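Local structure of programmed cell death 6-interacting protein (Homo sapiens, 5WA1) at residues Gln159-Asp162 with Gly166-Ile169; Gln175-Ala180 with Leu210-Gln215; Glu218-Lys223 with Ala356-Ser361; Lys223-Lys228 with Ala232-Leu237; Leu237-Ala242 with Ala275-His280. The protein acts in cell division, endosomal sorting and membrane repair, its Bro1 domain here binding a CHMP4C peptide of the ESCRT-III machinery. All blocks are in the same frame, centred on the assembly; numbering follows the deposited sequence.

Contact 1: Gln159-Asp162 with Gly166-Ile169; sequences QNLD and GLKI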
# COMPACT_ATOMS: atom_id res chain seq x y z
N GLN A 159 8.11 1.15 9.78
CA GLN A 159 7.72 1.86 10.99
C GLN A 159 7.70 0.92 12.19
O GLN A 159 7.38 -0.27 12.06
CB GLN A 159 6.36 2.53 10.80
CG GLN A 159 6.39 3.61 9.72
CD GLN A 159 7.50 4.62 9.96
OE1 GLN A 159 7.60 5.21 11.03
NE2 GLN A 159 8.34 4.82 8.95
N ASN A 160 8.08 1.45 13.34
CA ASN A 160 7.97 0.73 14.60
C ASN A 160 6.51 0.74 15.01
O ASN A 160 5.96 1.79 15.35
CB ASN A 160 8.85 1.36 15.67
CG ASN A 160 8.61 0.78 17.06
OD1 ASN A 160 8.06 -0.31 17.22
ND2 ASN A 160 9.03 1.53 18.08
N LEU A 161 5.86 -0.41 14.94
CA LEU A 161 4.44 -0.46 15.24
C LEU A 161 4.17 -0.60 16.73
O LEU A 161 3.00 -0.66 17.12
CB LEU A 161 3.79 -1.60 14.46
CG LEU A 161 4.02 -1.48 12.95
CD1 LEU A 161 3.17 -2.49 12.24
CD2 LEU A 161 3.72 -0.06 12.44
N ASP A 162 5.21 -0.66 17.56
CA ASP A 162 5.09 -0.56 19.00
C ASP A 162 5.04 0.89 19.47
O ASP A 162 5.10 1.17 20.67
CB ASP A 162 6.24 -1.32 19.67
CG ASP A 162 6.07 -1.47 21.17
OD1 ASP A 162 5.15 -2.20 21.60
OD2 ASP A 162 6.88 -0.88 21.92
N GLY A 166 4.69 5.80 14.88
CA GLY A 166 5.01 4.84 13.82
C GLY A 166 3.77 4.21 13.22
O GLY A 166 3.67 4.04 12.00
N LEU A 167 2.80 3.85 14.07
CA LEU A 167 1.54 3.30 13.56
C LEU A 167 0.83 4.31 12.68
O LEU A 167 0.30 3.96 11.61
CB LEU A 167 0.65 2.88 14.74
CG LEU A 167 1.01 1.57 15.45
CD1 LEU A 167 0.32 1.52 16.82
CD2 LEU A 167 0.62 0.36 14.61
N LYS A 168 0.79 5.58 13.10
CA LYS A 168 0.10 6.60 12.33
C LYS A 168 0.80 6.87 11.00
O LYS A 168 0.14 7.06 9.97
CB LYS A 168 -0.01 7.88 13.15
CG LYS A 168 -0.90 8.96 12.56
CD LYS A 168 -1.49 9.89 13.64
CE LYS A 168 -0.41 10.50 14.52
NZ LYS A 168 -0.93 11.58 15.44
N ILE A 169 2.14 6.88 10.99
CA ILE A 169 2.88 7.02 9.74
C ILE A 169 2.54 5.88 8.79
O ILE A 169 2.27 6.09 7.60
CB ILE A 169 4.39 7.10 10.00
CG1 ILE A 169 4.74 8.42 10.71
CG2 ILE A 169 5.18 6.93 8.69
CD1 ILE A 169 6.18 8.53 11.17

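Contact 2: Gln175-Ala180 with Leu210-Gln215; sequences QFASGA and LIMLAQ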
# COMPACT_ATOMS: atom_id res chain seq x y z
N GLN A 175 -2.35 3.98 3.06
CA GLN A 175 -3.53 4.50 2.37
C GLN A 175 -3.13 5.37 1.18
O GLN A 175 -3.81 5.35 0.14
CB GLN A 175 -4.41 5.27 3.35
CG GLN A 175 -5.13 4.35 4.34
CD GLN A 175 -5.95 5.13 5.33
OE1 GLN A 175 -7.15 5.34 5.14
NE2 GLN A 175 -5.30 5.60 6.39
N PHE A 176 -2.05 6.13 1.31
CA PHE A 176 -1.53 6.86 0.16
C PHE A 176 -1.11 5.90 -0.95
O PHE A 176 -1.51 6.06 -2.11
CB PHE A 176 -0.35 7.75 0.56
CG PHE A 176 0.37 8.32 -0.62
CD1 PHE A 176 -0.12 9.44 -1.26
CD2 PHE A 176 1.49 7.68 -1.15
CE1 PHE A 176 0.53 9.96 -2.39
CE2 PHE A 176 2.13 8.18 -2.27
CZ PHE A 176 1.65 9.32 -2.89
N ALA A 177 -0.29 4.89 -0.61
CA ALA A 177 0.15 3.93 -1.63
C ALA A 177 -1.04 3.25 -2.28
O ALA A 177 -1.08 3.10 -3.51
CB ALA A 177 1.09 2.90 -1.01
N SER A 178 -2.05 2.88 -1.49
CA SER A 178 -3.24 2.25 -2.04
C SER A 178 -3.93 3.16 -3.04
O SER A 178 -4.35 2.72 -4.12
CB SER A 178 -4.22 1.89 -0.91
OG SER A 178 -5.40 1.30 -1.45
N GLY A 179 -4.08 4.45 -2.70
CA GLY A 179 -4.74 5.37 -3.61
C GLY A 179 -3.91 5.69 -4.84
O GLY A 179 -4.45 5.94 -5.92
N ALA A 180 -2.58 5.68 -4.69
CA ALA A 180 -1.73 5.99 -5.84
C ALA A 180 -1.67 4.82 -6.82
O ALA A 180 -1.73 5.03 -8.03
CB ALA A 180 -0.33 6.38 -5.37
N LEU A 210 -4.98 -3.03 -3.39
CA LEU A 210 -5.70 -3.79 -2.36
C LEU A 210 -4.76 -4.28 -1.26
O LEU A 210 -5.13 -4.27 -0.08
CB LEU A 210 -6.44 -4.95 -3.02
CG LEU A 210 -7.26 -5.83 -2.09
CD1 LEU A 210 -8.17 -5.00 -1.19
CD2 LEU A 210 -8.06 -6.79 -2.95
N ILE A 211 -3.55 -4.71 -1.62
CA ILE A 211 -2.60 -5.14 -0.59
C ILE A 211 -2.30 -4.00 0.38
O ILE A 211 -2.25 -4.20 1.60
CB ILE A 211 -1.31 -5.67 -1.25
CG1 ILE A 211 -1.58 -6.96 -2.03
CG2 ILE A 211 -0.21 -5.86 -0.20
CD1 ILE A 211 -0.42 -7.41 -2.90
N MET A 212 -2.07 -2.80 -0.15
CA MET A 212 -1.78 -1.65 0.71
C MET A 212 -2.98 -1.27 1.55
O MET A 212 -2.84 -0.86 2.70
CB MET A 212 -1.33 -0.46 -0.15
CG MET A 212 -0.06 -0.70 -0.95
SD MET A 212 1.36 -1.11 0.11
CE MET A 212 2.16 -2.41 -0.83
N LEU A 213 -4.18 -1.39 0.98
CA LEU A 213 -5.37 -1.12 1.77
C LEU A 213 -5.52 -2.12 2.91
O LEU A 213 -5.87 -1.74 4.03
CB LEU A 213 -6.61 -1.13 0.87
CG LEU A 213 -7.87 -0.55 1.52
CD1 LEU A 213 -7.76 0.97 1.63
CD2 LEU A 213 -9.10 -0.95 0.72
N ALA A 214 -5.25 -3.41 2.64
CA ALA A 214 -5.28 -4.42 3.69
C ALA A 214 -4.29 -4.11 4.79
O ALA A 214 -4.58 -4.29 5.98
CB ALA A 214 -4.98 -5.81 3.11
N GLN A 215 -3.09 -3.65 4.42
CA GLN A 215 -2.09 -3.39 5.43
C GLN A 215 -2.43 -2.15 6.23
O GLN A 215 -2.15 -2.11 7.44
CB GLN A 215 -0.70 -3.32 4.77
CG GLN A 215 -0.33 -4.72 4.27
CD GLN A 215 1.06 -4.88 3.68
OE1 GLN A 215 1.62 -5.97 3.75
NE2 GLN A 215 1.61 -3.83 3.07

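Contact 3: Glu218-Lys223 with Ala356-Ser361; sequences EVFFLK and ATLVKS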
# COMPACT_ATOMS: atom_id res chain seq x y z
N GLU A 218 -4.84 -3.42 8.73
CA GLU A 218 -4.11 -4.16 9.77
C GLU A 218 -3.48 -3.22 10.78
O GLU A 218 -3.43 -3.52 11.98
CB GLU A 218 -3.05 -5.05 9.13
CG GLU A 218 -2.24 -5.85 10.15
CD GLU A 218 -1.14 -6.68 9.50
OE1 GLU A 218 -1.02 -6.62 8.26
OE2 GLU A 218 -0.41 -7.38 10.22
N VAL A 219 -2.95 -2.08 10.31
CA VAL A 219 -2.35 -1.11 11.23
C VAL A 219 -3.41 -0.57 12.19
O VAL A 219 -3.13 -0.36 13.37
CB VAL A 219 -1.67 0.02 10.44
CG1 VAL A 219 -1.27 1.15 11.38
CG2 VAL A 219 -0.44 -0.50 9.71
N PHE A 220 -4.63 -0.33 11.69
CA PHE A 220 -5.68 0.11 12.60
C PHE A 220 -6.04 -0.96 13.62
O PHE A 220 -6.38 -0.64 14.76
CB PHE A 220 -6.92 0.53 11.81
CG PHE A 220 -6.88 1.95 11.35
CD1 PHE A 220 -7.35 2.97 12.16
CD2 PHE A 220 -6.34 2.28 10.12
CE1 PHE A 220 -7.29 4.29 11.75
CE2 PHE A 220 -6.28 3.60 9.69
CZ PHE A 220 -6.76 4.61 10.51
N PHE A 221 -5.96 -2.24 13.22
CA PHE A 221 -6.16 -3.32 14.18
C PHE A 221 -5.06 -3.29 15.25
O PHE A 221 -5.34 -3.43 16.44
CB PHE A 221 -6.21 -4.66 13.44
CG PHE A 221 -5.89 -5.85 14.30
CD1 PHE A 221 -6.87 -6.43 15.10
CD2 PHE A 221 -4.61 -6.38 14.33
CE1 PHE A 221 -6.57 -7.53 15.90
CE2 PHE A 221 -4.30 -7.46 15.13
CZ PHE A 221 -5.29 -8.04 15.93
N LEU A 222 -3.81 -3.10 14.82
CA LEU A 222 -2.71 -3.03 15.78
C LEU A 222 -2.85 -1.82 16.70
O LEU A 222 -2.56 -1.89 17.90
CB LEU A 222 -1.37 -2.99 15.04
CG LEU A 222 -1.03 -4.27 14.28
CD1 LEU A 222 0.23 -4.08 13.45
CD2 LEU A 222 -0.85 -5.44 15.25
N LYS A 223 -3.33 -0.70 16.15
CA LYS A 223 -3.59 0.49 16.96
C LYS A 223 -4.67 0.21 18.00
O LYS A 223 -4.53 0.58 19.17
CB LYS A 223 -4.00 1.64 16.05
CG LYS A 223 -4.70 2.80 16.73
CD LYS A 223 -3.72 3.65 17.49
CE LYS A 223 -4.36 4.95 17.94
NZ LYS A 223 -3.63 5.46 19.12
N ALA A 356 -15.64 -3.67 10.36
CA ALA A 356 -15.47 -2.22 10.45
C ALA A 356 -14.25 -1.80 9.65
O ALA A 356 -13.13 -2.20 9.97
CB ALA A 356 -15.33 -1.77 11.91
N THR A 357 -14.46 -0.99 8.62
CA THR A 357 -13.38 -0.51 7.77
C THR A 357 -13.01 0.91 8.18
O THR A 357 -13.86 1.80 8.21
CB THR A 357 -13.77 -0.57 6.29
OG1 THR A 357 -12.83 0.21 5.51
CG2 THR A 357 -15.18 -0.05 6.06
N LEU A 358 -11.74 1.11 8.54
CA LEU A 358 -11.20 2.40 8.94
C LEU A 358 -10.33 3.04 7.87
O LEU A 358 -9.76 4.11 8.12
CB LEU A 358 -10.38 2.24 10.22
CG LEU A 358 -11.12 2.43 11.55
CD1 LEU A 358 -11.38 3.90 11.77
CD2 LEU A 358 -12.42 1.66 11.57
N VAL A 359 -10.22 2.43 6.69
CA VAL A 359 -9.24 2.86 5.71
C VAL A 359 -9.92 3.17 4.39
O VAL A 359 -10.99 2.64 4.07
CB VAL A 359 -8.13 1.80 5.52
CG1 VAL A 359 -7.35 1.64 6.82
CG2 VAL A 359 -8.75 0.47 5.11
N LYS A 360 -9.28 4.04 3.61
CA LYS A 360 -9.74 4.44 2.29
C LYS A 360 -8.52 4.65 1.41
O LYS A 360 -7.48 5.10 1.88
CB LYS A 360 -10.58 5.73 2.38
CG LYS A 360 -11.12 6.24 1.05
CD LYS A 360 -12.18 5.30 0.48
CE LYS A 360 -12.53 5.66 -0.96
NZ LYS A 360 -13.50 4.70 -1.56
N SER A 361 -8.64 4.27 0.13
CA SER A 361 -7.58 4.59 -0.83
C SER A 361 -7.55 6.10 -1.04
O SER A 361 -8.54 6.69 -1.47
CB SER A 361 -7.83 3.87 -2.16
OG SER A 361 -7.81 2.46 -1.99

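Contact 4: Lys223-Lys228 with Ala232-Leu237; sequences KATRDK and AIIAKL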
# COMPACT_ATOMS: atom_id res chain seq x y z
N LYS A 223 -3.33 -0.70 16.15
CA LYS A 223 -3.59 0.49 16.96
C LYS A 223 -4.67 0.21 18.00
O LYS A 223 -4.53 0.58 19.17
CB LYS A 223 -4.00 1.64 16.05
CG LYS A 223 -4.70 2.80 16.73
CD LYS A 223 -3.72 3.65 17.49
CE LYS A 223 -4.36 4.95 17.94
NZ LYS A 223 -3.63 5.46 19.12
N ALA A 224 -5.76 -0.43 17.58
CA ALA A 224 -6.84 -0.73 18.52
C ALA A 224 -6.36 -1.67 19.62
O ALA A 224 -6.70 -1.49 20.80
CB ALA A 224 -8.02 -1.34 17.77
N THR A 225 -5.56 -2.67 19.26
CA THR A 225 -5.04 -3.61 20.26
C THR A 225 -4.13 -2.89 21.24
O THR A 225 -4.19 -3.13 22.45
CB THR A 225 -4.29 -4.75 19.57
OG1 THR A 225 -5.18 -5.46 18.72
CG2 THR A 225 -3.74 -5.71 20.61
N ARG A 226 -3.27 -2.00 20.73
CA ARG A 226 -2.31 -1.32 21.57
C ARG A 226 -3.00 -0.38 22.56
O ARG A 226 -2.62 -0.31 23.73
CB ARG A 226 -1.32 -0.55 20.69
CG ARG A 226 -0.21 0.13 21.44
CD ARG A 226 0.88 0.60 20.49
NE ARG A 226 2.04 1.08 21.23
CZ ARG A 226 2.18 2.32 21.70
NH1 ARG A 226 1.22 3.21 21.51
NH2 ARG A 226 3.27 2.66 22.37
N ASP A 227 -4.04 0.33 22.10
CA ASP A 227 -4.83 1.23 22.93
C ASP A 227 -5.84 0.49 23.81
O ASP A 227 -6.60 1.16 24.53
CB ASP A 227 -5.57 2.23 22.04
CG ASP A 227 -4.64 3.26 21.42
OD1 ASP A 227 -3.40 3.10 21.52
OD2 ASP A 227 -5.14 4.24 20.84
N LYS A 228 -5.86 -0.84 23.77
CA LYS A 228 -6.74 -1.65 24.61
C LYS A 228 -8.21 -1.29 24.39
O LYS A 228 -8.97 -1.06 25.33
CB LYS A 228 -6.37 -1.52 26.08
CG LYS A 228 -4.91 -1.82 26.41
CD LYS A 228 -4.63 -3.31 26.41
CE LYS A 228 -3.18 -3.59 26.77
NZ LYS A 228 -2.77 -2.93 28.04
N ALA A 232 -14.94 -6.30 21.15
CA ALA A 232 -15.92 -6.31 20.07
C ALA A 232 -15.43 -5.51 18.86
O ALA A 232 -15.61 -5.92 17.71
CB ALA A 232 -17.25 -5.73 20.55
N ILE A 233 -14.80 -4.36 19.11
CA ILE A 233 -14.33 -3.52 18.02
C ILE A 233 -13.10 -4.13 17.37
O ILE A 233 -12.97 -4.14 16.14
CB ILE A 233 -14.05 -2.10 18.56
CG1 ILE A 233 -15.36 -1.42 18.94
CG2 ILE A 233 -13.24 -1.29 17.55
CD1 ILE A 233 -16.39 -1.45 17.84
N ILE A 234 -12.17 -4.64 18.19
CA ILE A 234 -10.97 -5.26 17.65
C ILE A 234 -11.34 -6.43 16.73
O ILE A 234 -10.70 -6.64 15.69
CB ILE A 234 -10.05 -5.70 18.80
CG1 ILE A 234 -9.53 -4.44 19.54
CG2 ILE A 234 -8.89 -6.52 18.28
CD1 ILE A 234 -8.69 -4.76 20.76
N ALA A 235 -12.39 -7.17 17.08
CA ALA A 235 -12.79 -8.31 16.26
C ALA A 235 -13.31 -7.85 14.90
O ALA A 235 -12.99 -8.47 13.87
CB ALA A 235 -13.84 -9.15 16.99
N LYS A 236 -14.10 -6.78 14.87
CA LYS A 236 -14.60 -6.25 13.60
C LYS A 236 -13.49 -5.64 12.74
O LYS A 236 -13.56 -5.72 11.51
CB LYS A 236 -15.69 -5.22 13.88
CG LYS A 236 -16.95 -5.82 14.50
CD LYS A 236 -18.01 -4.76 14.74
CE LYS A 236 -19.22 -5.36 15.42
NZ LYS A 236 -20.24 -4.33 15.77
N LEU A 237 -12.48 -5.02 13.35
CA LEU A 237 -11.35 -4.52 12.56
C LEU A 237 -10.54 -5.67 11.97
O LEU A 237 -10.14 -5.63 10.80
CB LEU A 237 -10.45 -3.64 13.43
CG LEU A 237 -11.06 -2.34 13.99
CD1 LEU A 237 -10.12 -1.71 14.98
CD2 LEU A 237 -11.34 -1.38 12.86

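Contact 5: Leu237-Ala242 with Ala275-His280; sequences LANQAA and ANAEYH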
# COMPACT_ATOMS: atom_id res chain seq x y z
N LEU A 237 -12.48 -5.02 13.35
CA LEU A 237 -11.35 -4.52 12.56
C LEU A 237 -10.54 -5.67 11.97
O LEU A 237 -10.14 -5.63 10.80
CB LEU A 237 -10.45 -3.64 13.43
CG LEU A 237 -11.06 -2.34 13.99
CD1 LEU A 237 -10.12 -1.71 14.98
CD2 LEU A 237 -11.34 -1.38 12.86
N ALA A 238 -10.28 -6.71 12.78
CA ALA A 238 -9.58 -7.88 12.28
C ALA A 238 -10.37 -8.57 11.18
O ALA A 238 -9.80 -9.01 10.17
CB ALA A 238 -9.29 -8.86 13.43
N ASN A 239 -11.68 -8.71 11.37
CA ASN A 239 -12.49 -9.41 10.38
C ASN A 239 -12.46 -8.67 9.04
O ASN A 239 -12.38 -9.29 7.97
CB ASN A 239 -13.93 -9.54 10.88
CG ASN A 239 -14.68 -10.67 10.21
OD1 ASN A 239 -14.09 -11.67 9.80
ND2 ASN A 239 -15.98 -10.51 10.07
N GLN A 240 -12.50 -7.34 9.09
CA GLN A 240 -12.41 -6.56 7.86
C GLN A 240 -11.05 -6.71 7.20
O GLN A 240 -10.95 -6.79 5.97
CB GLN A 240 -12.71 -5.09 8.16
CG GLN A 240 -12.58 -4.21 6.92
CD GLN A 240 -13.54 -4.61 5.83
OE1 GLN A 240 -14.75 -4.57 6.02
NE2 GLN A 240 -13.00 -5.01 4.68
N ALA A 241 -9.97 -6.72 7.99
CA ALA A 241 -8.65 -6.95 7.43
C ALA A 241 -8.57 -8.31 6.76
O ALA A 241 -7.94 -8.47 5.71
CB ALA A 241 -7.59 -6.82 8.51
N ALA A 242 -9.23 -9.31 7.35
CA ALA A 242 -9.27 -10.63 6.74
C ALA A 242 -9.91 -10.58 5.37
O ALA A 242 -9.41 -11.20 4.42
CB ALA A 242 -10.03 -11.61 7.67
N ALA A 275 -8.31 -15.52 12.62
CA ALA A 275 -8.05 -16.03 13.97
C ALA A 275 -8.08 -14.91 15.01
O ALA A 275 -8.58 -15.11 16.13
CB ALA A 275 -6.71 -16.75 14.00
N ASN A 276 -7.54 -13.73 14.68
CA ASN A 276 -7.63 -12.60 15.59
C ASN A 276 -9.07 -12.19 15.83
O ASN A 276 -9.45 -11.85 16.96
CB ASN A 276 -6.85 -11.40 15.05
CG ASN A 276 -5.37 -11.53 15.27
OD1 ASN A 276 -4.58 -11.45 14.33
ND2 ASN A 276 -4.98 -11.68 16.51
N ALA A 277 -9.89 -12.21 14.77
CA ALA A 277 -11.30 -11.88 14.93
C ALA A 277 -11.98 -12.87 15.87
O ALA A 277 -12.74 -12.48 16.77
CB ALA A 277 -11.98 -11.88 13.57
N GLU A 278 -11.74 -14.17 15.67
CA GLU A 278 -12.37 -15.19 16.52
C GLU A 278 -11.85 -15.10 17.95
O GLU A 278 -12.61 -15.33 18.91
CB GLU A 278 -12.12 -16.58 15.95
CG GLU A 278 -12.86 -16.90 14.66
CD GLU A 278 -14.37 -17.08 14.86
OE1 GLU A 278 -14.88 -16.82 15.98
OE2 GLU A 278 -15.04 -17.49 13.89
N TYR A 279 -10.57 -14.80 18.12
CA TYR A 279 -9.99 -14.72 19.45
C TYR A 279 -10.62 -13.58 20.24
O TYR A 279 -11.03 -13.75 21.39
CB TYR A 279 -8.48 -14.56 19.38
CG TYR A 279 -7.84 -14.34 20.73
CD1 TYR A 279 -7.70 -15.38 21.63
CD2 TYR A 279 -7.38 -13.08 21.10
CE1 TYR A 279 -7.12 -15.19 22.86
CE2 TYR A 279 -6.80 -12.87 22.34
CZ TYR A 279 -6.68 -13.93 23.21
OH TYR A 279 -6.10 -13.73 24.43
N HIS A 280 -10.72 -12.39 19.63
CA HIS A 280 -11.29 -11.26 20.34
C HIS A 280 -12.80 -11.41 20.50
O HIS A 280 -13.36 -10.97 21.50
CB HIS A 280 -10.91 -9.96 19.66
CG HIS A 280 -9.47 -9.60 19.86
ND1 HIS A 280 -9.01 -9.04 21.02
CD2 HIS A 280 -8.39 -9.80 19.07
CE1 HIS A 280 -7.70 -8.87 20.94
NE2 HIS A 280 -7.30 -9.33 19.77

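Contact 1: Gln159-Asp162 with Gly166-Ile169
Gln159 reaches across from the loop that precedes helix 164-191 and lies over the first two turns of that helix. Its CB rests on the backbone carbonyl of Gly166, 3.3 Å from Gly166 O. CG continues past the same oxygen toward Ile169, the chain bending at chi2 (-52°). Gln159 CD sits 3.5 Å from Ile169 CG2, the two side chains crossing at about a right angle. At the tip Gln159 OE1 approaches Ile169 CD1, at 3.6 Å, whereas NE2 hydrogen-bonds to Ile155 O in the preceding helix. Gly166 has no side chain, and its CA comes 3.5 Å from Asn160 O in a CA-H...O contact. Asn160 also shapes the loop: its OD1 accepts from the backbone N of Asp162 in an Asx turn. Further along, Leu167 CG meets Leu161 O at 3.4 Å, and its CD2 touches Leu161 CB at 3.7 Å. Both leucines go on to pack on Leu222 of helix 202-226, and Leu167 also meets an aromatic side chain of the bound CHMP4C peptide. No conventional hydrogen bond joins the segments; between them the contact rests on van der Waals fit and one CA-H...O interaction, while polar bonds run to Ile155 and within the loop.

Contact 2: Gln175-Ala180 with Leu210-Gln215
Ser178 OG, whose hydroxyl hydrogen-bonds with that of Ser361, lies 3.6 Å from Leu213 CB on the facing helix. The direction chi1 gives this hydroxyl, anti to the backbone N (179°), carries it beside Leu213 and toward the loop holding Ser361. Its polar partner thus lies in a third part of the chain, while across the helix pair it meets chiefly the carbons of Leu213, with no hydrogen bond. Leu213 adds CD1 at 3.9 Å from Ser178 OG, and goes on to pack against Val359 in the same loop. The other half of the contact is made by Met212. Its CB sits 3.7 Å from Ser178 N and 3.8 Å from Ser178 CB, close against the backbone where the helices come nearest. Helices 164-191 and 202-226 are successive in the Bro1 domain and form an antiparallel hairpin, their axes 7.7 Å apart at closest approach with 159° between directions. The small Ala177 and Ser178 on one side are consistent with this spacing. Met212 CG rests on Ala177 CB, 3.8 Å away, and the methionine chain then bends at chi2 and chi3, its end leaving Gln175-Ala180 to pack against Tyr174 and Phe181 on the adjoining turns of the same helix and Ser153 of helix 137-157. A side-chain-to-backbone bond does join the two helices: just before Leu210, Ser209 OG bonds to Ser178 O.

Contact 3: Glu218-Lys223 with Ala356-Ser361
Phe220 carries its ring beside the backbone N, chi1 -86°, and turned roughly perpendicular by chi2 (-88°), so that one face is presented to Leu358, while the chi1 of Val359 places CG1 beside its backbone N and against the same ring. The contact belongs to the Bro1 domain, where the extended loop after helix 319-340 runs back across helix 202-226. Leu358 CB provides the main interaction, a CH-pi contact 3.8 Å from the centroid of the Phe220 ring and 17° off its normal. It sits nearer the rim than the centre, which puts CB 3.7 Å from Phe220 CD1. Leu358 CG and CD1 continue along that side of the ring, CG at 3.9 Å from Phe220 CD1, with the two side chains crossing at about a right angle. The loop is also tied to the helix by polar bonds: Gln217 accepts from Leu358 N through OE1 and donates to Ala356 O through NE2, which fixes the backbone as Leu358 comes over the aromatic ring. Around the ring lies a functional surface. An aromatic side chain of the bound CHMP4C peptide meets Phe220 edge-to-face, and apolar side chains of the peptide pack on both Phe220 and Leu358. This phenylalanine therefore joins helix, loop and ligand within the region known to bind CHMP4 proteins. Val359 runs antiparallel alongside it and meets the ring obliquely, with its CG1 3.5 Å from Phe220 CD2 and 3.6 Å from Phe220 CE2.

Contact 4: Lys223-Lys228 with Ala232-Leu237
A tight turn between two successive helices brings Ala224 and Ile234 together. Helix 202-226 ends in a Schellman motif, in which Lys228 takes a positive phi (58°) after the last turn, and helix 231-252 starts only a few residues later. Ala224 CB is the small group at the centre of the contact, sitting 3.5 Å from Leu237 CD1 and 3.9 Å from Ile234 CG1. Ile234 stretches on past it, its CG1 anti to the carbonyl carbon (chi1 -66°), and brings CD1 to 3.8 Å from Ala224 O and 3.9 Å from Thr225 CA. Its other branch, CG2, lies 3.9 Å from Thr225 OG1, the side chains crossing at about a right angle. That hydroxyl has its polar partner in its own helix, as it hydrogen-bonds with Phe221 O, so across the turn it offers only van der Waals contact. Lys223 on the last turn bridges through NZ to OD2 of Asp227, just past the helix end, at 2.6 Å and on the syn side of the carboxylate, and makes a second salt bridge to Asp164. The lysine is also in a cation-pi contact with an aromatic side chain of the bound CHMP4C peptide. Beyond the turn, Ile234 packs against His280 of helix 262-287, Leu237 meets Leu358 of the loop after helix 319-340, and Arg226 touches Asp164 and Leu167 of helix 164-191.

Contact 5: Leu237-Ala242 with Ala275-His280
Ala238 and Ala277 face each other where helices 231-252 and 262-287 come closest, and the packing there is close. Ala238 CB sits 3.7 Å from Ala277 N and 4.0 Å from Ala277 CB, and it also touches Asn276 CB at 3.9 Å. In return Ala277 CB lies 3.9 Å from Asn239 N, so each methyl leans on the backbone of the other helix as well as on its side chain. The side chains that meet here do so through CB atoms alone, consistent with axes only 7.9 Å apart. Toward the partly exposed side the fit is looser: Asn239 CB is still 4.1 Å from Ala277 CB, but its amide leaves the helix pair. With CG anti to the backbone N (chi1 -158°), Asn239 sends ND2 to a hydrogen bond with Gly354 O in a neighbouring loop. Toward the two ends, Ala242 and His280 point at the opposite segment without touching it, and each finds other company. Ala242 packs on Met273 and Gln274 of helix 262-287, while His280 ND1 is hydrogen-bonded to Asp231 OD1 near the start of helix 231-252. The angle between helix directions is 161°. Such a close antiparallel pair of consecutive helices, built on facing alanines, is consistent with the tetratricopeptide-like helical hairpins of the Bro1 domain.

Contact 2 lies nearest the centre of the chain and, like contact 4, is buried, whereas contacts 1, 3 and 5 are only partly so. Helix 202-226 runs through contacts 2, 3 and 4, and helix 231-252 through contacts 4 and 5, which share Leu237. Contacts 2 and 5 both pair consecutive antiparallel helices, with alanines on both in contact 5 and small residues on one only in contact 2. At turns, contact 1 lays a glutamine over a glycine beside paired leucines, and contact 4 sets Ile234 and Leu237 against Ala224. In contact 3 an aromatic ring meets a loop, which joins contact 2 through Ser361 and contact 4 through Leu358.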